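Local coordinates for uncharacterized protein (Bacteroides fragilis, PDB 3NNG), which is of unknown function but carries a calcium-binding F5/8 type C (discoidin-like) domain, a beta-sandwich fold that in relatives often binds carbohydrates or other surface ligands, at residues A[71-76]-A[131-136]; A[97-102]-A[135-140]. The protein carries 1 engineered substitution. All blocks are in the same frame, centred on the assembly; numbering follows the deposited sequence.

Overall arrangement
Contacts 1 and 2 are strand pairings that overlap on the long strand 124-144, where 135-136 lies between 71-76 and 97-102, both antiparallel to it. Their centres lie about 8 Å apart, on the same side of the chain's centre, and V135 and K136 belong to both: V135 bonds through its backbone to V72 in contact 1, whereas K136 bonds to R99 in contact 2. Beside the corner at P133 and N134, N134 O and E101 N lie 2.8 Å apart, a probable hydrogen bond, and P71 CG packs 3.5 Å from E101 OE1. Neither contact includes a calcium ligand; the ion is held by L41, D44, E46, T49, A152 and E153.

Contact 1: A[71-76]-A[131-136]; sequences PVTLTG and PIPNVK
V72 and V135 exchange two backbone hydrogen bonds, V72 N to V135 O (3.2 Å) and V135 N to V72 O, and L74 with I132 forms a second antiparallel hydrogen-bonded pair. Between them the register slips by one residue: N134, in a left-handed backbone conformation, and V135 both face V72, which makes a G1 beta bulge. The L74 N to I132 O bond is short at 2.8 Å, yet its donor stands 47° out of the carbonyl plane, well off a lone pair. Weak CA-H...O contacts supplement these bonds, among them P71 CA to V135 O and P131 CA to L74 O, each 3.0 Å.

Side-chain packing adds to the backbone ladder. On the V72, L74, I132 and V135 face, L74 CB meets V135 CG2 at 3.9 Å; V135 CG2 lies anti to its carbonyl carbon, which turns this methyl toward L74. T73 packs its methyl CG2 on P131 CB (3.6 Å), while OG1 rests against P133 CA. P71 offers ring carbons CG and CD to K136 CD (3.8 Å from CG), and bends at chi2 and chi4 lead the lysine onward to bond L68 O.

Strand 93-100 reaches the V72, L74, I132 and V135 face through V98, which touches L74 and I132, while strand 148-159 flanks 71-79, with L156 against L74 and E158 against V72.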
loop_
_atom_site.group_PDB
_atom_site.type_symbol
_atom_site.label_atom_id
_atom_site.label_comp_id
_atom_site.label_asym_id
_atom_site.label_seq_id
_atom_site.Cartn_x
_atom_site.Cartn_y
_atom_site.Cartn_z
ATOM N N PRO A 71 10.896 4.109 11.843
ATOM C CA PRO A 71 11.414 3.330 10.711
ATOM C C PRO A 71 11.518 1.841 11.035
ATOM O O PRO A 71 11.780 1.454 12.182
ATOM C CB PRO A 71 12.811 3.903 10.474
ATOM C CG PRO A 71 12.897 5.160 11.260
ATOM C CD PRO A 71 11.728 5.275 12.185
ATOM N N VAL A 72 11.305 1.005 10.028
ATOM C CA VAL A 72 11.346 -0.428 10.258
ATOM C C VAL A 72 12.233 -1.139 9.252
ATOM O O VAL A 72 12.489 -0.649 8.147
ATOM C CB VAL A 72 9.943 -1.071 10.217
ATOM C CG1 VAL A 72 8.934 -0.256 11.034
ATOM C CG2 VAL A 72 9.465 -1.241 8.777
ATOM N N THR A 73 12.698 -2.311 9.649
ATOM C CA THR A 73 13.330 -3.203 8.711
ATOM C C THR A 73 12.200 -3.937 7.989
ATOM O O THR A 73 11.613 -4.870 8.521
ATOM C CB THR A 73 14.296 -4.133 9.446
ATOM O OG1 THR A 73 15.335 -3.320 10.006
ATOM C CG2 THR A 73 14.902 -5.158 8.491
ATOM N N LEU A 74 11.890 -3.482 6.779
ATOM C CA LEU A 74 10.679 -3.903 6.072
ATOM C C LEU A 74 10.801 -5.285 5.451
ATOM O O LEU A 74 11.624 -5.490 4.554
ATOM C CB LEU A 74 10.358 -2.884 4.976
ATOM C CG LEU A 74 9.114 -3.144 4.141
ATOM C CD1 LEU A 74 7.895 -3.241 5.062
ATOM C CD2 LEU A 74 8.933 -2.038 3.098
ATOM N N THR A 75 9.962 -6.223 5.902
ATOM C CA THR A 75 10.005 -7.591 5.381
ATOM C C THR A 75 8.966 -7.856 4.285
ATOM O O THR A 75 9.062 -8.827 3.544
ATOM C CB THR A 75 9.878 -8.654 6.508
ATOM O OG1 THR A 75 10.138 -9.954 5.965
ATOM C CG2 THR A 75 8.481 -8.643 7.129
ATOM N N GLY A 76 7.980 -6.984 4.171
ATOM C CA GLY A 76 6.992 -7.133 3.120
ATOM C C GLY A 76 5.813 -6.232 3.396
ATOM O O GLY A 76 5.839 -5.458 4.352
ATOM N N PRO A 131 14.861 -8.204 3.761
ATOM C CA PRO A 131 14.166 -7.058 4.357
ATOM C C PRO A 131 15.001 -5.781 4.207
ATOM O O PRO A 131 16.239 -5.842 4.251
ATOM C CB PRO A 131 14.050 -7.446 5.839
ATOM C CG PRO A 131 14.238 -8.945 5.877
ATOM C CD PRO A 131 15.176 -9.252 4.752
ATOM N N ILE A 132 14.335 -4.641 4.038
ATOM C CA ILE A 132 15.039 -3.370 3.911
ATOM C C ILE A 132 15.076 -2.611 5.228
ATOM O O ILE A 132 14.047 -2.138 5.704
ATOM C CB ILE A 132 14.397 -2.465 2.857
ATOM C CG1 ILE A 132 14.286 -3.198 1.512
ATOM C CG2 ILE A 132 15.200 -1.161 2.729
ATOM C CD1 ILE A 132 13.489 -2.427 0.463
ATOM N N PRO A 133 16.272 -2.474 5.813
ATOM C CA PRO A 133 16.453 -1.801 7.111
ATOM C C PRO A 133 16.189 -0.296 7.054
ATOM O O PRO A 133 16.427 0.330 6.020
ATOM C CB PRO A 133 17.929 -2.062 7.444
ATOM C CG PRO A 133 18.344 -3.222 6.558
ATOM C CD PRO A 133 17.532 -3.044 5.303
ATOM N N ASN A 134 15.682 0.257 8.154
ATOM C CA ASN A 134 15.486 1.708 8.329
ATOM C C ASN A 134 14.570 2.401 7.317
ATOM O O ASN A 134 14.814 3.548 6.937
ATOM C CB ASN A 134 16.830 2.454 8.386
ATOM C CG ASN A 134 17.871 1.756 9.266
ATOM O OD1 ASN A 134 17.595 1.368 10.401
ATOM N ND2 ASN A 134 19.083 1.612 8.737
ATOM N N VAL A 135 13.513 1.726 6.875
ATOM C CA VAL A 135 12.572 2.381 5.972
ATOM C C VAL A 135 11.816 3.470 6.728
ATOM O O VAL A 135 11.137 3.185 7.717
ATOM C CB VAL A 135 11.592 1.385 5.334
ATOM C CG1 VAL A 135 10.470 2.130 4.643
ATOM C CG2 VAL A 135 12.331 0.467 4.327
ATOM N N LYS A 136 11.957 4.718 6.288
ATOM C CA LYS A 136 11.250 5.842 6.932
ATOM C C LYS A 136 10.019 6.256 6.131
ATOM O O LYS A 136 9.030 6.718 6.695
ATOM C CB LYS A 136 12.187 7.046 7.124
ATOM C CG LYS A 136 11.588 8.242 7.896
ATOM C CD LYS A 136 11.045 7.796 9.239
ATOM C CE LYS A 136 10.898 8.946 10.223
ATOM N NZ LYS A 136 9.779 9.880 9.955
#

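Contact 2: A[97-102]-A[135-140]; sequences KVRKEG and VKEFRI
A classic beta bulge marks the pairing of 97-102 with 135-140: K136 and E137 both face R99, whose carbonyl oxygen accepts from both their backbone nitrogens, K136 N at 2.8 Å and E137 N at 3.1 Å, each donor lying in the carbonyl plane. R99 N returns a bond to E137 O, and two residues further along K97 and R139 form a regular hydrogen-bonded pair, with R139 N 2.7 Å from K97 O and nearly in line with its C=O.

Above this ladder R99 and E137, neighbours on one face, form a salt bridge. NE and NH2 converge on the single oxygen OE1, NE at 2.9 Å and NH2 at a more bent 3.3 Å. OE1 sits at the guanidinium edge, in its plane, but the carboxylate itself is turned 81° to that plane. Both side chains leave the backbone with CG anti to N (chi1 -164° for R99, -161° for E137), and a bend at chi3 of R99 swings the guanidinium across to OE1. NH1 bonds E103 O, so the guanidinium is held from two directions, and the R99 and K136 side chains lie side by side, with NH2 near K136 CG.

In this antiparallel sheet of the discoidin-like domain, V98 and F138 share the opposite, buried face. V98 CG1 approaches F138 CD2 obliquely at 4.1 Å, and V98 crosses V135 at about a right angle, its CB 4.0 Å from V135 CG2. Beyond the bulge E101 CA lies against K136 CB (3.7 Å), while W106 touches the side chains of K97, R99, E137 and R139.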
loop_
_atom_site.group_PDB
_atom_site.type_symbol
_atom_site.label_atom_id
_atom_site.label_comp_id
_atom_site.label_asym_id
_atom_site.label_seq_id
_atom_site.Cartn_x
_atom_site.Cartn_y
_atom_site.Cartn_z
ATOM N N LYS A 97 8.571 1.857 -3.900
ATOM C CA LYS A 97 9.763 2.637 -3.585
ATOM C C LYS A 97 9.791 2.919 -2.090
ATOM O O LYS A 97 8.750 3.174 -1.486
ATOM C CB LYS A 97 9.798 3.965 -4.354
ATOM C CG LYS A 97 9.808 3.815 -5.871
ATOM C CD LYS A 97 10.183 5.124 -6.556
ATOM C CE LYS A 97 10.927 4.866 -7.865
ATOM N NZ LYS A 97 10.134 4.126 -8.896
ATOM N N VAL A 98 10.986 2.884 -1.499
ATOM C CA VAL A 98 11.165 3.273 -0.101
ATOM C C VAL A 98 12.271 4.302 0.017
ATOM O O VAL A 98 13.114 4.429 -0.874
ATOM C CB VAL A 98 11.520 2.069 0.792
ATOM C CG1 VAL A 98 10.408 1.022 0.735
ATOM C CG2 VAL A 98 12.826 1.451 0.329
ATOM N N ARG A 99 12.247 5.044 1.119
ATOM C CA ARG A 99 13.312 5.974 1.466
ATOM C C ARG A 99 13.789 5.598 2.870
ATOM O O ARG A 99 12.991 5.472 3.800
ATOM C CB ARG A 99 12.793 7.419 1.443
ATOM C CG ARG A 99 13.876 8.489 1.403
ATOM C CD ARG A 99 13.269 9.887 1.477
ATOM N NE ARG A 99 12.336 10.009 2.600
ATOM C CZ ARG A 99 12.694 10.156 3.874
ATOM N NH1 ARG A 99 13.981 10.207 4.210
ATOM N NH2 ARG A 99 11.759 10.240 4.823
ATOM N N LYS A 100 15.086 5.394 3.024
ATOM C CA LYS A 100 15.616 5.029 4.324
ATOM C C LYS A 100 15.798 6.286 5.160
ATOM O O LYS A 100 15.996 7.379 4.616
ATOM C CB LYS A 100 16.912 4.226 4.172
ATOM C CG LYS A 100 16.675 2.854 3.522
ATOM C CD LYS A 100 17.940 2.264 2.912
ATOM C CE LYS A 100 18.575 1.215 3.827
ATOM N NZ LYS A 100 19.148 0.065 3.059
ATOM N N GLU A 101 15.698 6.131 6.479
ATOM C CA GLU A 101 15.844 7.247 7.405
ATOM C C GLU A 101 17.164 7.971 7.190
ATOM O O GLU A 101 18.196 7.340 7.013
ATOM C CB GLU A 101 15.755 6.764 8.846
ATOM C CG GLU A 101 15.910 7.885 9.865
ATOM C CD GLU A 101 15.489 7.465 11.263
ATOM O OE1 GLU A 101 16.054 6.475 11.784
ATOM O OE2 GLU A 101 14.591 8.123 11.837
ATOM N N GLY A 102 17.123 9.299 7.200
ATOM C CA GLY A 102 18.316 10.097 6.980
ATOM C C GLY A 102 18.705 10.255 5.523
ATOM O O GLY A 102 19.625 11.007 5.203
ATOM N N VAL A 135 13.513 1.726 6.875
ATOM C CA VAL A 135 12.572 2.381 5.972
ATOM C C VAL A 135 11.816 3.470 6.728
ATOM O O VAL A 135 11.137 3.185 7.717
ATOM C CB VAL A 135 11.592 1.385 5.334
ATOM C CG1 VAL A 135 10.470 2.130 4.643
ATOM C CG2 VAL A 135 12.331 0.467 4.327
ATOM N N LYS A 136 11.957 4.718 6.288
ATOM C CA LYS A 136 11.250 5.842 6.932
ATOM C C LYS A 136 10.019 6.256 6.131
ATOM O O LYS A 136 9.030 6.718 6.695
ATOM C CB LYS A 136 12.187 7.046 7.124
ATOM C CG LYS A 136 11.588 8.242 7.896
ATOM C CD LYS A 136 11.045 7.796 9.239
ATOM C CE LYS A 136 10.898 8.946 10.223
ATOM N NZ LYS A 136 9.779 9.880 9.955
ATOM N N GLU A 137 10.082 6.070 4.816
ATOM C CA GLU A 137 8.967 6.390 3.926
ATOM C C GLU A 137 8.736 5.254 2.900
ATOM O O GLU A 137 9.689 4.679 2.374
ATOM C CB GLU A 137 9.255 7.721 3.212
ATOM C CG GLU A 137 8.047 8.410 2.623
ATOM C CD GLU A 137 8.316 9.879 2.299
ATOM O OE1 GLU A 137 9.482 10.319 2.477
ATOM O OE2 GLU A 137 7.364 10.581 1.866
ATOM N N PHE A 138 7.473 4.944 2.621
ATOM C CA PHE A 138 7.106 3.843 1.731
ATOM C C PHE A 138 6.095 4.359 0.726
ATOM O O PHE A 138 5.118 5.001 1.111
ATOM C CB PHE A 138 6.495 2.704 2.560
ATOM C CG PHE A 138 5.845 1.594 1.751
ATOM C CD1 PHE A 138 4.563 1.735 1.254
ATOM C CD2 PHE A 138 6.489 0.372 1.576
ATOM C CE1 PHE A 138 3.947 0.711 0.548
ATOM C CE2 PHE A 138 5.892 -0.658 0.867
ATOM C CZ PHE A 138 4.606 -0.496 0.355
ATOM N N ARG A 139 6.336 4.100 -0.559
ATOM C CA ARG A 139 5.365 4.437 -1.604
ATOM C C ARG A 139 5.026 3.222 -2.452
ATOM O O ARG A 139 5.916 2.461 -2.845
ATOM C CB ARG A 139 5.870 5.562 -2.518
ATOM C CG ARG A 139 4.794 6.055 -3.524
ATOM C CD ARG A 139 5.146 7.427 -4.143
ATOM N NE ARG A 139 5.353 8.456 -3.123
ATOM C CZ ARG A 139 5.339 9.770 -3.368
ATOM N NH1 ARG A 139 5.118 10.226 -4.595
ATOM N NH2 ARG A 139 5.550 10.636 -2.385
ATOM N N ILE A 140 3.741 3.051 -2.749
ATOM C CA ILE A 140 3.335 2.047 -3.714
ATOM C C ILE A 140 2.738 2.683 -4.972
ATOM O O ILE A 140 1.680 3.308 -4.923
ATOM C CB ILE A 140 2.392 0.983 -3.081
ATOM C CG1 ILE A 140 1.974 -0.066 -4.112
ATOM C CG2 ILE A 140 1.180 1.634 -2.426
ATOM C CD1 ILE A 140 1.289 -1.297 -3.494
#